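Local coordinates for prolyl endopeptidase (Myxococcus xanthus, PDB 2BKL), which probably hydrolyses oligopeptides on the carboxyl side of proline and, less readily, of alanine, as a serine peptidase of the S9A family, at residues N142-V154 with D163-W175. Sequence-based numbering, arbitrary orientation.
With ZAH (N-[(benzyloxy)carbonyl]-L-alanyl-L-proline), chain C.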
loop_
_atom_site.group_PDB
_atom_site.type_symbol
_atom_site.label_atom_id
_atom_site.label_comp_id
_atom_site.label_asym_id
_atom_site.label_seq_id
_atom_site.Cartn_x
_atom_site.Cartn_y
_atom_site.Cartn_z
ATOM N N ASN A 142 1.861 17.499 3.532
ATOM C CA ASN A 142 0.560 16.946 3.199
ATOM C C ASN A 142 0.543 15.422 3.214
ATOM O O ASN A 142 -0.363 14.820 2.665
ATOM C CB ASN A 142 0.103 17.503 1.847
ATOM C CG ASN A 142 -0.008 19.005 1.867
ATOM O OD1 ASN A 142 -0.734 19.575 2.691
ATOM N ND2 ASN A 142 0.758 19.668 1.001
ATOM N N ALA A 143 1.517 14.792 3.865
ATOM C CA ALA A 143 1.692 13.331 3.807
ATOM C C ALA A 143 1.753 12.813 2.369
ATOM O O ALA A 143 1.430 11.656 2.085
ATOM C CB ALA A 143 0.601 12.610 4.622
ATOM N N ALA A 144 2.208 13.664 1.455
ATOM C CA ALA A 144 2.408 13.269 0.063
ATOM C C ALA A 144 3.761 12.555 -0.091
ATOM O O ALA A 144 4.469 12.301 0.904
ATOM C CB ALA A 144 2.282 14.462 -0.857
ATOM N N ASP A 145 4.113 12.137 -1.297
ATOM C CA ASP A 145 5.320 11.326 -1.459
ATOM C C ASP A 145 6.617 12.124 -1.378
ATOM O O ASP A 145 7.633 11.617 -0.886
ATOM C CB ASP A 145 5.313 10.585 -2.794
ATOM C CG ASP A 145 4.298 9.467 -2.853
ATOM O OD1 ASP A 145 3.584 9.153 -1.859
ATOM O OD2 ASP A 145 4.129 8.880 -3.939
ATOM N N GLU A 146 6.586 13.369 -1.825
ATOM C CA GLU A 146 7.763 14.209 -1.831
ATOM C C GLU A 146 8.256 14.316 -0.387
ATOM O O GLU A 146 7.470 14.579 0.539
ATOM C CB GLU A 146 7.457 15.617 -2.406
ATOM C CG GLU A 146 8.700 16.403 -2.836
ATOM C CD GLU A 146 9.421 15.796 -4.042
ATOM O OE1 GLU A 146 8.775 15.115 -4.850
ATOM O OE2 GLU A 146 10.658 15.997 -4.182
ATOM N N ALA A 147 9.555 14.143 -0.200
ATOM C CA ALA A 147 10.141 14.075 1.135
ATOM C C ALA A 147 11.503 14.772 1.200
ATOM O O ALA A 147 12.283 14.726 0.249
ATOM C CB ALA A 147 10.313 12.621 1.559
ATOM N N VAL A 148 11.791 15.344 2.358
ATOM C CA VAL A 148 13.105 15.879 2.659
ATOM C C VAL A 148 13.658 15.132 3.850
ATOM O O VAL A 148 12.996 15.009 4.879
ATOM C CB VAL A 148 12.999 17.407 2.945
ATOM C CG1 VAL A 148 14.341 18.012 3.371
ATOM C CG2 VAL A 148 12.400 18.127 1.740
ATOM N N LEU A 149 14.897 14.650 3.725
ATOM C CA LEU A 149 15.554 13.969 4.841
ATOM C C LEU A 149 16.201 14.942 5.806
ATOM O O LEU A 149 16.825 15.932 5.386
ATOM C CB LEU A 149 16.618 13.008 4.315
ATOM C CG LEU A 149 16.145 11.937 3.319
ATOM C CD1 LEU A 149 17.304 11.107 2.843
ATOM C CD2 LEU A 149 15.030 11.075 3.980
ATOM N N HIS A 150 16.045 14.654 7.086
ATOM C CA HIS A 150 16.652 15.363 8.197
ATOM C C HIS A 150 17.314 14.378 9.128
ATOM O O HIS A 150 17.076 13.149 9.061
ATOM C CB HIS A 150 15.565 16.121 8.966
ATOM C CG HIS A 150 14.999 17.273 8.208
ATOM N ND1 HIS A 150 15.507 18.550 8.318
ATOM C CD2 HIS A 150 13.976 17.344 7.325
ATOM C CE1 HIS A 150 14.806 19.362 7.543
ATOM N NE2 HIS A 150 13.893 18.657 6.906
ATOM N N VAL A 151 18.144 14.880 10.027
ATOM C CA VAL A 151 18.740 14.064 11.062
ATOM C C VAL A 151 18.590 14.761 12.386
ATOM O O VAL A 151 18.851 15.973 12.486
ATOM C CB VAL A 151 20.256 13.789 10.784
ATOM C CG1 VAL A 151 20.875 12.948 11.907
ATOM C CG2 VAL A 151 20.479 13.154 9.444
ATOM N N ILE A 152 18.201 14.013 13.417
ATOM C CA ILE A 152 18.094 14.518 14.767
ATOM C C ILE A 152 19.092 13.808 15.657
ATOM O O ILE A 152 19.286 12.585 15.543
ATOM C CB ILE A 152 16.647 14.389 15.331
ATOM C CG1 ILE A 152 16.550 15.019 16.714
ATOM C CG2 ILE A 152 16.149 12.938 15.305
ATOM C CD1 ILE A 152 15.121 15.217 17.236
ATOM N N ASP A 153 19.708 14.567 16.550
ATOM C CA ASP A 153 20.562 14.027 17.593
ATOM C C ASP A 153 19.682 13.603 18.769
ATOM O O ASP A 153 18.959 14.412 19.320
ATOM C CB ASP A 153 21.562 15.095 18.021
ATOM C CG ASP A 153 22.479 14.623 19.107
ATOM O OD1 ASP A 153 23.420 13.855 18.791
ATOM O OD2 ASP A 153 22.289 14.939 20.312
ATOM N N VAL A 154 19.738 12.321 19.141
ATOM C CA VAL A 154 18.807 11.766 20.113
ATOM C C VAL A 154 18.991 12.365 21.512
ATOM O O VAL A 154 18.013 12.761 22.140
ATOM C CB VAL A 154 18.923 10.203 20.135
ATOM C CG1 VAL A 154 18.080 9.580 21.258
ATOM C CG2 VAL A 154 18.493 9.641 18.796
ATOM N N ASP A 163 22.610 18.416 7.676
ATOM C CA ASP A 163 22.185 17.143 7.117
ATOM C C ASP A 163 20.718 17.248 6.717
ATOM O O ASP A 163 19.811 16.733 7.379
ATOM C CB ASP A 163 22.400 16.018 8.134
ATOM C CG ASP A 163 23.817 15.986 8.660
ATOM O OD1 ASP A 163 24.737 15.796 7.842
ATOM O OD2 ASP A 163 24.083 16.160 9.865
ATOM N N VAL A 164 20.497 17.937 5.615
ATOM C CA VAL A 164 19.159 18.190 5.113
ATOM C C VAL A 164 19.223 17.898 3.629
ATOM O O VAL A 164 20.003 18.523 2.905
ATOM C CB VAL A 164 18.712 19.640 5.327
ATOM C CG1 VAL A 164 17.324 19.866 4.712
ATOM C CG2 VAL A 164 18.749 20.019 6.808
ATOM N N ILE A 165 18.437 16.931 3.170
ATOM C CA ILE A 165 18.542 16.470 1.809
ATOM C C ILE A 165 17.183 16.447 1.120
ATOM O O ILE A 165 16.308 15.615 1.441
ATOM C CB ILE A 165 19.190 15.069 1.750
ATOM C CG1 ILE A 165 20.451 14.943 2.617
ATOM C CG2 ILE A 165 19.519 14.727 0.326
ATOM C CD1 ILE A 165 21.012 13.544 2.688
ATOM N N GLU A 166 16.967 17.357 0.176
ATOM C CA GLU A 166 15.770 17.300 -0.652
ATOM C C GLU A 166 15.872 16.141 -1.662
ATOM O O GLU A 166 16.931 15.558 -1.862
ATOM C CB GLU A 166 15.505 18.661 -1.329
ATOM C CG GLU A 166 15.277 19.767 -0.296
ATOM C CD GLU A 166 14.695 21.075 -0.829
ATOM O OE1 GLU A 166 14.116 21.093 -1.931
ATOM O OE2 GLU A 166 14.802 22.089 -0.099
ATOM N N GLY A 167 14.761 15.771 -2.255
ATOM C CA GLY A 167 14.748 14.670 -3.179
ATOM C C GLY A 167 14.794 13.290 -2.547
ATOM O O GLY A 167 15.241 12.327 -3.188
ATOM N N GLY A 168 14.255 13.175 -1.331
ATOM C CA GLY A 168 14.260 11.927 -0.603
ATOM C C GLY A 168 13.044 11.048 -0.720
ATOM O O GLY A 168 12.899 10.111 0.067
ATOM N N LYS A 169 12.191 11.300 -1.715
ATOM C CA LYS A 169 10.975 10.529 -1.908
ATOM C C LYS A 169 11.154 9.003 -1.755
ATOM O O LYS A 169 10.335 8.333 -1.087
ATOM C CB LYS A 169 10.399 10.782 -3.315
ATOM C CG LYS A 169 9.222 9.901 -3.668
ATOM C CD LYS A 169 8.682 10.152 -5.100
ATOM C CE LYS A 169 8.208 11.540 -5.289
ATOM N NZ LYS A 169 7.364 11.602 -6.569
ATOM N N TYR A 170 12.171 8.465 -2.428
ATOM C CA TYR A 170 12.385 7.023 -2.473
ATOM C C TYR A 170 13.341 6.503 -1.414
ATOM O O TYR A 170 13.611 5.289 -1.378
ATOM C CB TYR A 170 12.841 6.587 -3.868
ATOM C CG TYR A 170 11.847 6.872 -4.970
ATOM C CD1 TYR A 170 10.542 6.412 -4.895
ATOM C CD2 TYR A 170 12.210 7.574 -6.113
ATOM C CE1 TYR A 170 9.634 6.661 -5.926
ATOM C CE2 TYR A 170 11.289 7.847 -7.138
ATOM C CZ TYR A 170 10.010 7.397 -7.030
ATOM O OH TYR A 170 9.092 7.691 -8.047
ATOM N N ALA A 171 13.839 7.381 -0.543
ATOM C CA ALA A 171 14.925 7.006 0.382
ATOM C C ALA A 171 14.452 6.209 1.586
ATOM O O ALA A 171 13.451 6.545 2.228
ATOM C CB ALA A 171 15.683 8.235 0.887
ATOM N N THR A 172 15.223 5.175 1.904
ATOM C CA THR A 172 15.178 4.525 3.213
ATOM C C THR A 172 16.635 4.476 3.678
ATOM O O THR A 172 17.403 3.639 3.177
ATOM C CB THR A 172 14.566 3.131 3.138
ATOM O OG1 THR A 172 15.117 2.400 2.039
ATOM C CG2 THR A 172 13.114 3.176 2.813
ATOM N N PRO A 173 17.058 5.366 4.583
ATOM C CA PRO A 173 18.479 5.424 4.924
ATOM C C PRO A 173 19.029 4.113 5.487
ATOM O O PRO A 173 18.431 3.475 6.381
ATOM C CB PRO A 173 18.551 6.540 5.971
ATOM C CG PRO A 173 17.359 7.417 5.628
ATOM C CD PRO A 173 16.293 6.427 5.273
ATOM N N LYS A 174 20.167 3.704 4.929
ATOM C CA LYS A 174 20.944 2.560 5.412
ATOM C C LYS A 174 22.215 3.083 6.069
ATOM O O LYS A 174 23.175 3.408 5.385
ATOM C CB LYS A 174 21.341 1.624 4.274
ATOM C CG LYS A 174 20.387 0.483 3.909
ATOM C CD LYS A 174 19.085 0.944 3.330
ATOM C CE LYS A 174 19.223 1.655 2.002
ATOM N NZ LYS A 174 17.873 1.854 1.324
ATOM N N TRP A 175 22.206 3.165 7.392
ATOM C CA TRP A 175 23.364 3.590 8.164
ATOM C C TRP A 175 24.505 2.586 8.094
ATOM O O TRP A 175 24.283 1.374 8.186
ATOM C CB TRP A 175 22.985 3.786 9.606
ATOM C CG TRP A 175 22.087 4.911 9.909
ATOM C CD1 TRP A 175 20.734 4.881 10.043
ATOM C CD2 TRP A 175 22.496 6.247 10.226
ATOM N NE1 TRP A 175 20.276 6.126 10.384
ATOM C CE2 TRP A 175 21.340 6.979 10.520
ATOM C CE3 TRP A 175 23.737 6.901 10.288
ATOM C CZ2 TRP A 175 21.379 8.335 10.867
ATOM C CZ3 TRP A 175 23.778 8.228 10.628
ATOM C CH2 TRP A 175 22.603 8.931 10.926
HETATM C C1 ZAH C . -2.209 2.605 -6.082
HETATM O O2 ZAH C . -2.663 1.297 -6.346
HETATM C C3 ZAH C . -1.009 3.018 -6.968
HETATM C C4 ZAH C . -1.381 3.047 -8.453
HETATM C C5 ZAH C . -1.044 1.670 -9.011
HETATM C C6 ZAH C . 0.018 1.085 -8.118
HETATM N N7 ZAH C . 0.087 2.025 -7.007
HETATM C C8 ZAH C . 1.002 1.933 -6.044
HETATM O O9 ZAH C . 1.023 2.878 -5.121
HETATM C C10 ZAH C . 2.192 0.954 -6.142
HETATM C C11 ZAH C . 1.634 -0.356 -5.586
HETATM N N14 ZAH C . 3.304 1.368 -5.323
HETATM C C15 ZAH C . 4.081 2.364 -5.680
HETATM O O16 ZAH C . 3.938 2.966 -6.832
HETATM O O17 ZAH C . 5.128 2.757 -4.783
HETATM C C18 ZAH C . 5.830 3.962 -5.182
HETATM C C19 ZAH C . 6.727 4.500 -4.062
HETATM C C20 ZAH C . 7.829 3.742 -3.645
HETATM C C21 ZAH C . 8.647 4.215 -2.619
HETATM C C22 ZAH C . 8.375 5.452 -2.029
HETATM C C23 ZAH C . 7.291 6.223 -2.458
HETATM C C24 ZAH C . 6.465 5.743 -3.473
HETATM O O HOH W 1 5.086 10.006 -6.175
HETATM O O HOH W 2 7.972 9.160 0.043
HETATM O O HOH W 3 11.443 14.037 -2.601
HETATM O O HOH W 4 6.426 14.193 -5.947
HETATM O O HOH W 5 12.214 17.002 -2.332
HETATM O O HOH W 6 18.388 17.767 9.587
#
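Asp163 meets Val151 where its CB lies 3.7 Å from CG2 of the valine, while water 6 joins Asp163 O to Val151 N; its carboxylate turns to His207. Next, Val164 runs alongside His150, the two pointing the same way; with CG1 anti to the backbone N (chi1 177°), that methyl rests against both Val148 CG1 and His150 CE1. Ile165 and Leu149 form an antiparallel hydrogen-bonded pair, Leu149 N to Ile165 O and Ile165 N to Leu149 O, both 2.9 Å. Strand 148-153 is the third of its blade in the N-terminal beta-propeller, and the short run around Ile165 takes the place of the fourth, outermost strand, held by this single bridge. Gly168 N then bonds to Ala147 O (3.0 Å), opening a type I turn. Lys169 runs past Asp145, CE 3.9 Å from Asp145 CB, and bends at chi3 (-61°), its NZ reaching Asp145 OD2 through water 1 and Glu146 OE1 through water 4. The direct salt bridges of these carboxylates go to Arg618 (Asp145) and Arg198 (Glu146). A methionine in place of Lys169 would probably leave waters 1 and 4 without their ammonium donor and both carboxylates without that nearby positive charge. At the edge of the Tyr170 ring, near its plane, C21 in the benzyl ring of ZAH lies 3.7 Å from Tyr170 CD1. Ala171 CB touches Leu149 CD1 at 3.8 Å.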